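Local coordinates for protein ATP-dependent Clp protease proteolytic subunit (Listeria monocytogenes, PDB 4JCQ) that probably cleaves peptide bonds in misfolded proteins as the serine-protease subunit of the ATP-dependent Clp system, at residues S49-I53 with I77-K82; K102-L108 with G177-I183. All blocks are in the same frame, centred on the assembly; numbering follows the deposited sequence.

Interaction 1: residues S49-I53 with I77-K82; sequences SNDPI and IKPTVK
I53 and V81 pair in parallel register, and two nearly straight backbone bonds join the strands where they start. I53 N donates to T80 O at 2.9 Å, and K82 N donates to I53 O at 2.8 Å. Nearer the helix ends, a water bridges the two segments. It donates to N50 O and accepts from T80 N. P79 packs its ring against the loop, with CB 3.3 Å from D51 O and CG close to S49 O. I53 lies alongside P79, pointing the same way. Its CG1 sits beside the backbone N (chi1 -62°), and CD1 reaches P79 CB at 3.8 Å. The same CD1 meets CD1 of I77 at 3.8 Å, the two side chains crossing at about a right angle. At the exposed border N50 ND2 rests 3.5 Å from K78 CB. This contact starts two neighbouring parallel strands of the ClpP fold, each entered by a short loop from the preceding helix. In helix 32-48, L45 packs on I53, L42 and E46 on I77, and E46 also on P79. R22 NH1 hydrogen-bonds to D51 O. The chemistry implies a start fixed by backbone bonds and one water, with apolar packing on the helix side.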
loop_
_atom_site.group_PDB
_atom_site.type_symbol
_atom_site.label_atom_id
_atom_site.label_comp_id
_atom_site.label_asym_id
_atom_site.label_seq_id
_atom_site.Cartn_x
_atom_site.Cartn_y
_atom_site.Cartn_z
ATOM N N SER H 49 -13.433 21.855 19.579
ATOM C CA SER H 49 -13.638 23.155 20.230
ATOM C C SER H 49 -13.934 24.274 19.232
ATOM O O SER H 49 -13.844 24.081 18.016
ATOM C CB SER H 49 -12.425 23.530 21.093
ATOM O OG SER H 49 -11.309 23.872 20.292
ATOM N N ASN H 50 -14.289 25.442 19.765
ATOM C CA ASN H 50 -14.510 26.644 18.963
ATOM C C ASN H 50 -13.252 27.503 18.819
ATOM O O ASN H 50 -13.309 28.607 18.275
ATOM C CB ASN H 50 -15.652 27.480 19.552
ATOM C CG ASN H 50 -17.017 26.859 19.314
ATOM O OD1 ASN H 50 -17.813 26.721 20.242
ATOM N ND2 ASN H 50 -17.297 26.488 18.069
ATOM N N ASP H 51 -12.123 26.989 19.310
ATOM C CA ASP H 51 -10.831 27.671 19.206
ATOM C C ASP H 51 -10.416 27.883 17.745
ATOM O O ASP H 51 -10.779 27.085 16.880
ATOM C CB ASP H 51 -9.750 26.881 19.953
ATOM C CG ASP H 51 -9.879 26.985 21.466
ATOM O OD1 ASP H 51 -9.163 26.242 22.168
ATOM O OD2 ASP H 51 -10.686 27.805 21.959
ATOM N N PRO H 52 -9.662 28.965 17.467
ATOM C CA PRO H 52 -9.233 29.281 16.098
ATOM C C PRO H 52 -8.425 28.170 15.422
ATOM O O PRO H 52 -7.774 27.368 16.096
ATOM C CB PRO H 52 -8.359 30.526 16.283
ATOM C CG PRO H 52 -8.882 31.163 17.525
ATOM C CD PRO H 52 -9.253 30.017 18.419
ATOM N N ILE H 53 -8.490 28.133 14.093
ATOM C CA ILE H 53 -7.745 27.169 13.284
ATOM C C ILE H 53 -6.804 27.929 12.350
ATOM O O ILE H 53 -7.187 28.946 11.770
ATOM C CB ILE H 53 -8.698 26.260 12.468
ATOM C CG1 ILE H 53 -9.592 25.440 13.405
ATOM C CG2 ILE H 53 -7.919 25.338 11.532
ATOM C CD1 ILE H 53 -10.789 24.803 12.727
ATOM N N ILE H 77 -17.786 26.417 9.035
ATOM C CA ILE H 77 -17.472 25.987 10.401
ATOM C C ILE H 77 -17.468 27.159 11.385
ATOM O O ILE H 77 -17.214 28.302 11.001
ATOM C CB ILE H 77 -16.142 25.195 10.478
ATOM C CG1 ILE H 77 -14.962 26.042 9.979
ATOM C CG2 ILE H 77 -16.261 23.884 9.704
ATOM C CD1 ILE H 77 -13.598 25.457 10.282
ATOM N N LYS H 78 -17.764 26.864 12.650
ATOM C CA LYS H 78 -17.839 27.893 13.690
ATOM C C LYS H 78 -16.499 28.542 14.066
ATOM O O LYS H 78 -16.445 29.763 14.216
ATOM C CB LYS H 78 -18.571 27.374 14.936
ATOM C CG LYS H 78 -20.075 27.612 14.901
ATOM C CD LYS H 78 -20.775 27.098 16.152
ATOM C CE LYS H 78 -21.185 25.641 16.008
ATOM N NZ LYS H 78 -22.005 25.170 17.157
ATOM N N PRO H 79 -15.416 27.744 14.211
ATOM C CA PRO H 79 -14.128 28.352 14.566
ATOM C C PRO H 79 -13.641 29.394 13.555
ATOM O O PRO H 79 -13.871 29.251 12.351
ATOM C CB PRO H 79 -13.169 27.159 14.580
ATOM C CG PRO H 79 -14.034 25.985 14.870
ATOM C CD PRO H 79 -15.314 26.272 14.145
ATOM N N THR H 80 -12.982 30.434 14.060
ATOM C CA THR H 80 -12.346 31.444 13.219
ATOM C C THR H 80 -11.122 30.835 12.538
ATOM O O THR H 80 -10.297 30.192 13.188
ATOM C CB THR H 80 -11.935 32.681 14.044
ATOM O OG1 THR H 80 -13.099 33.261 14.641
ATOM C CG2 THR H 80 -11.253 33.728 13.170
ATOM N N VAL H 81 -11.018 31.037 11.229
ATOM C CA VAL H 81 -9.923 30.472 10.450
ATOM C C VAL H 81 -8.910 31.546 10.063
ATOM O O VAL H 81 -9.260 32.557 9.452
ATOM C CB VAL H 81 -10.439 29.730 9.196
ATOM C CG1 VAL H 81 -9.284 29.303 8.299
ATOM C CG2 VAL H 81 -11.274 28.519 9.595
ATOM N N LYS H 82 -7.655 31.316 10.440
ATOM C CA LYS H 82 -6.542 32.149 10.002
ATOM C C LYS H 82 -5.805 31.433 8.876
ATOM O O LYS H 82 -5.598 30.219 8.940
ATOM C CB LYS H 82 -5.576 32.418 11.158
ATOM C CG LYS H 82 -6.133 33.301 12.264
ATOM C CD LYS H 82 -5.135 33.430 13.404
ATOM C CE LYS H 82 -5.560 34.491 14.408
ATOM N NZ LYS H 82 -6.798 34.121 15.150
HETATM O O HOH W 1 -12.471 30.870 16.769
#

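Interaction 2: residues K102-L108 with G177-I183; sequences KENRFSL and GIVNEII
Strands 105-108 and 181-182 pair in parallel, with F106 opposite E181 and S107 opposite I182. S107 holds the other segment with both N and O: S107 N donates to E181 O at 3.0 Å, and S107 O accepts from I183 N at 2.9 Å. At the start of the pairing, R105 O takes N180 N at 3.0 Å and, more weakly, E181 N.

The R105 side chain clasps the turn after helix 170-176. Its chain bends at chi3 (-65°), which brings one edge of the guanidinium against two successive carbonyls. NE donates to I178 O at 2.8 Å, almost straight (172°), and NH2 donates to G177 O at 2.9 Å. Both oxygens lie near the guanidinium plane. G177 has positive phi and closes the helix in a Schellman motif. K102 NZ reaches the same turn through a water that donates to V179 O.

F106 and E181 lie side by side, pointing the same way; F106 CE2 lies 3.5 Å from E181 OE2, with ring and carboxylate planes 52° apart. I183 CG2 packs on F106 CD2 at 4.0 Å, and I183 CG1 on L108 CD1. On the face that carries S107 and I182, S107 CB touches V179 CG1 at 3.7 Å, while S107 OG donates to L108 O and hydrogen-bonds to Y113 OH.

This pairing adds the last strand of the parallel sheet to strand 105-108, whose other neighbour is strand 81-86. V170 of helix 170-176 covers S107 and I182. Y97 of helix 92-97 packs on R105, I178 and V179, and R105 NH2 also hydrogen-bonds to A150 O near the end of helix 133-151. D72 and F76 of helix 64-76 in a neighbouring subunit pack on L108 and I183, respectively.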
loop_
_atom_site.group_PDB
_atom_site.type_symbol
_atom_site.label_atom_id
_atom_site.label_comp_id
_atom_site.label_asym_id
_atom_site.label_seq_id
_atom_site.Cartn_x
_atom_site.Cartn_y
_atom_site.Cartn_z
ATOM N N LYS H 102 -10.291 39.413 6.194
ATOM C CA LYS H 102 -9.083 40.162 5.834
ATOM C C LYS H 102 -8.031 40.223 6.944
ATOM O O LYS H 102 -6.857 39.958 6.694
ATOM C CB LYS H 102 -9.428 41.572 5.345
ATOM C CG LYS H 102 -8.297 42.238 4.575
ATOM C CD LYS H 102 -8.749 43.526 3.909
ATOM C CE LYS H 102 -7.725 44.006 2.890
ATOM N NZ LYS H 102 -6.417 44.362 3.512
ATOM N N GLU H 103 -8.454 40.556 8.162
ATOM C CA GLU H 103 -7.524 40.666 9.296
ATOM C C GLU H 103 -6.915 39.331 9.751
ATOM O O GLU H 103 -5.983 39.314 10.554
ATOM C CB GLU H 103 -8.145 41.437 10.478
ATOM C CG GLU H 103 -9.668 41.472 10.525
ATOM C CD GLU H 103 -10.279 40.329 11.315
ATOM O OE1 GLU H 103 -9.711 39.943 12.359
ATOM O OE2 GLU H 103 -11.348 39.830 10.902
ATOM N N ASN H 104 -7.429 38.227 9.212
ATOM C CA ASN H 104 -6.904 36.892 9.504
ATOM C C ASN H 104 -6.082 36.297 8.355
ATOM O O ASN H 104 -5.802 35.097 8.342
ATOM C CB ASN H 104 -8.046 35.944 9.891
ATOM C CG ASN H 104 -8.769 36.382 11.150
ATOM O OD1 ASN H 104 -8.149 36.832 12.113
ATOM N ND2 ASN H 104 -10.090 36.247 11.150
ATOM N N ARG H 105 -5.688 37.143 7.403
ATOM C CA ARG H 105 -4.924 36.689 6.237
ATOM C C ARG H 105 -3.457 37.103 6.327
ATOM O O ARG H 105 -3.116 38.284 6.209
ATOM C CB ARG H 105 -5.567 37.172 4.929
ATOM C CG ARG H 105 -7.004 36.699 4.742
ATOM C CD ARG H 105 -7.422 36.654 3.279
ATOM N NE ARG H 105 -7.452 37.976 2.659
ATOM C CZ ARG H 105 -8.549 38.714 2.494
ATOM N NH1 ARG H 105 -9.734 38.271 2.902
ATOM N NH2 ARG H 105 -8.458 39.903 1.913
ATOM N N PHE H 106 -2.601 36.107 6.537
ATOM C CA PHE H 106 -1.175 36.324 6.760
ATOM C C PHE H 106 -0.335 35.730 5.636
ATOM O O PHE H 106 -0.817 34.911 4.847
ATOM C CB PHE H 106 -0.744 35.705 8.098
ATOM C CG PHE H 106 -1.477 36.254 9.292
ATOM C CD1 PHE H 106 -2.688 35.698 9.700
ATOM C CD2 PHE H 106 -0.952 37.318 10.020
ATOM C CE1 PHE H 106 -3.363 36.200 10.803
ATOM C CE2 PHE H 106 -1.623 37.822 11.127
ATOM C CZ PHE H 106 -2.829 37.261 11.518
ATOM N N SER H 107 0.925 36.147 5.569
ATOM C CA SER H 107 1.873 35.554 4.637
ATOM C C SER H 107 3.267 35.431 5.226
ATOM O O SER H 107 3.745 36.329 5.924
ATOM C CB SER H 107 1.944 36.364 3.344
ATOM O OG SER H 107 2.755 35.701 2.388
ATOM N N LEU H 108 3.911 34.305 4.935
ATOM C CA LEU H 108 5.343 34.159 5.158
ATOM C C LEU H 108 6.075 34.950 4.062
ATOM O O LEU H 108 5.516 35.161 2.983
ATOM C CB LEU H 108 5.727 32.673 5.164
ATOM C CG LEU H 108 5.805 31.927 6.511
ATOM C CD1 LEU H 108 4.990 32.548 7.640
ATOM C CD2 LEU H 108 5.467 30.451 6.349
ATOM N N GLY H 177 -4.583 43.908 -1.462
ATOM C CA GLY H 177 -5.653 43.579 -0.521
ATOM C C GLY H 177 -5.847 42.087 -0.302
ATOM O O GLY H 177 -6.819 41.670 0.333
ATOM N N ILE H 178 -4.926 41.283 -0.829
ATOM C CA ILE H 178 -4.954 39.830 -0.634
ATOM C C ILE H 178 -4.380 39.487 0.741
ATOM O O ILE H 178 -5.049 38.859 1.566
ATOM C CB ILE H 178 -4.170 39.086 -1.742
ATOM C CG1 ILE H 178 -4.789 39.359 -3.118
ATOM C CG2 ILE H 178 -4.127 37.586 -1.468
ATOM C CD1 ILE H 178 -3.851 39.084 -4.278
ATOM N N VAL H 179 -3.142 39.915 0.977
ATOM C CA VAL H 179 -2.456 39.696 2.248
ATOM C C VAL H 179 -2.669 40.905 3.154
ATOM O O VAL H 179 -2.546 42.045 2.708
ATOM C CB VAL H 179 -0.941 39.472 2.029
ATOM C CG1 VAL H 179 -0.208 39.325 3.358
ATOM C CG2 VAL H 179 -0.702 38.252 1.150
ATOM N N ASN H 180 -2.992 40.656 4.421
ATOM C CA ASN H 180 -3.139 41.734 5.395
ATOM C C ASN H 180 -1.842 42.026 6.142
ATOM O O ASN H 180 -1.488 43.188 6.352
ATOM C CB ASN H 180 -4.256 41.423 6.394
ATOM C CG ASN H 180 -4.705 42.648 7.173
ATOM O OD1 ASN H 180 -4.678 42.660 8.405
ATOM N ND2 ASN H 180 -5.124 43.684 6.458
ATOM N N GLU H 181 -1.137 40.967 6.534
ATOM C CA GLU H 181 0.064 41.098 7.352
ATOM C C GLU H 181 1.135 40.089 6.943
ATOM O O GLU H 181 0.860 38.897 6.803
ATOM C CB GLU H 181 -0.292 40.926 8.833
ATOM C CG GLU H 181 0.796 41.356 9.805
ATOM C CD GLU H 181 0.368 41.244 11.260
ATOM O OE1 GLU H 181 1.259 41.201 12.135
ATOM O OE2 GLU H 181 -0.852 41.200 11.535
ATOM N N ILE H 182 2.354 40.584 6.748
ATOM C CA ILE H 182 3.502 39.729 6.464
ATOM C C ILE H 182 4.209 39.411 7.779
ATOM O O ILE H 182 4.585 40.316 8.528
ATOM C CB ILE H 182 4.479 40.389 5.464
ATOM C CG1 ILE H 182 3.743 40.766 4.172
ATOM C CG2 ILE H 182 5.658 39.465 5.167
ATOM C CD1 ILE H 182 4.491 41.738 3.284
ATOM N N ILE H 183 4.372 38.121 8.059
ATOM C CA ILE H 183 4.983 37.667 9.310
ATOM C C ILE H 183 6.191 36.762 9.062
ATOM O O ILE H 183 6.220 35.995 8.097
ATOM C CB ILE H 183 3.960 36.959 10.234
ATOM C CG1 ILE H 183 3.241 35.820 9.491
ATOM C CG2 ILE H 183 2.963 37.968 10.794
ATOM C CD1 ILE H 183 2.497 34.851 10.386
HETATM O O HOH W 2 -3.809 44.653 2.812
#

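Both interactions build one parallel sheet, in which strands 81-86 and 105-108 are neighbours. Their centres are about 17 Å apart. They touch where T80 CG2 meets N104 ND2 at 3.4 Å and K82 CD approaches the F106 ring. Interaction 1 lies farther out and is only partly buried; interaction 2 is mostly buried and reaches strand 181-182, at one edge of the sheet within this chain. Backbone bonds run through both. Interaction 1 adds proline and isoleucine packing under a helix, with a water bridge. Interaction 2 adds a buried arginine hydrogen-bonded to carbonyls at a helix end. Its I178 side chain lies about 11 Å from those of S91 and H116, the predicted nucleophile and active-site histidine.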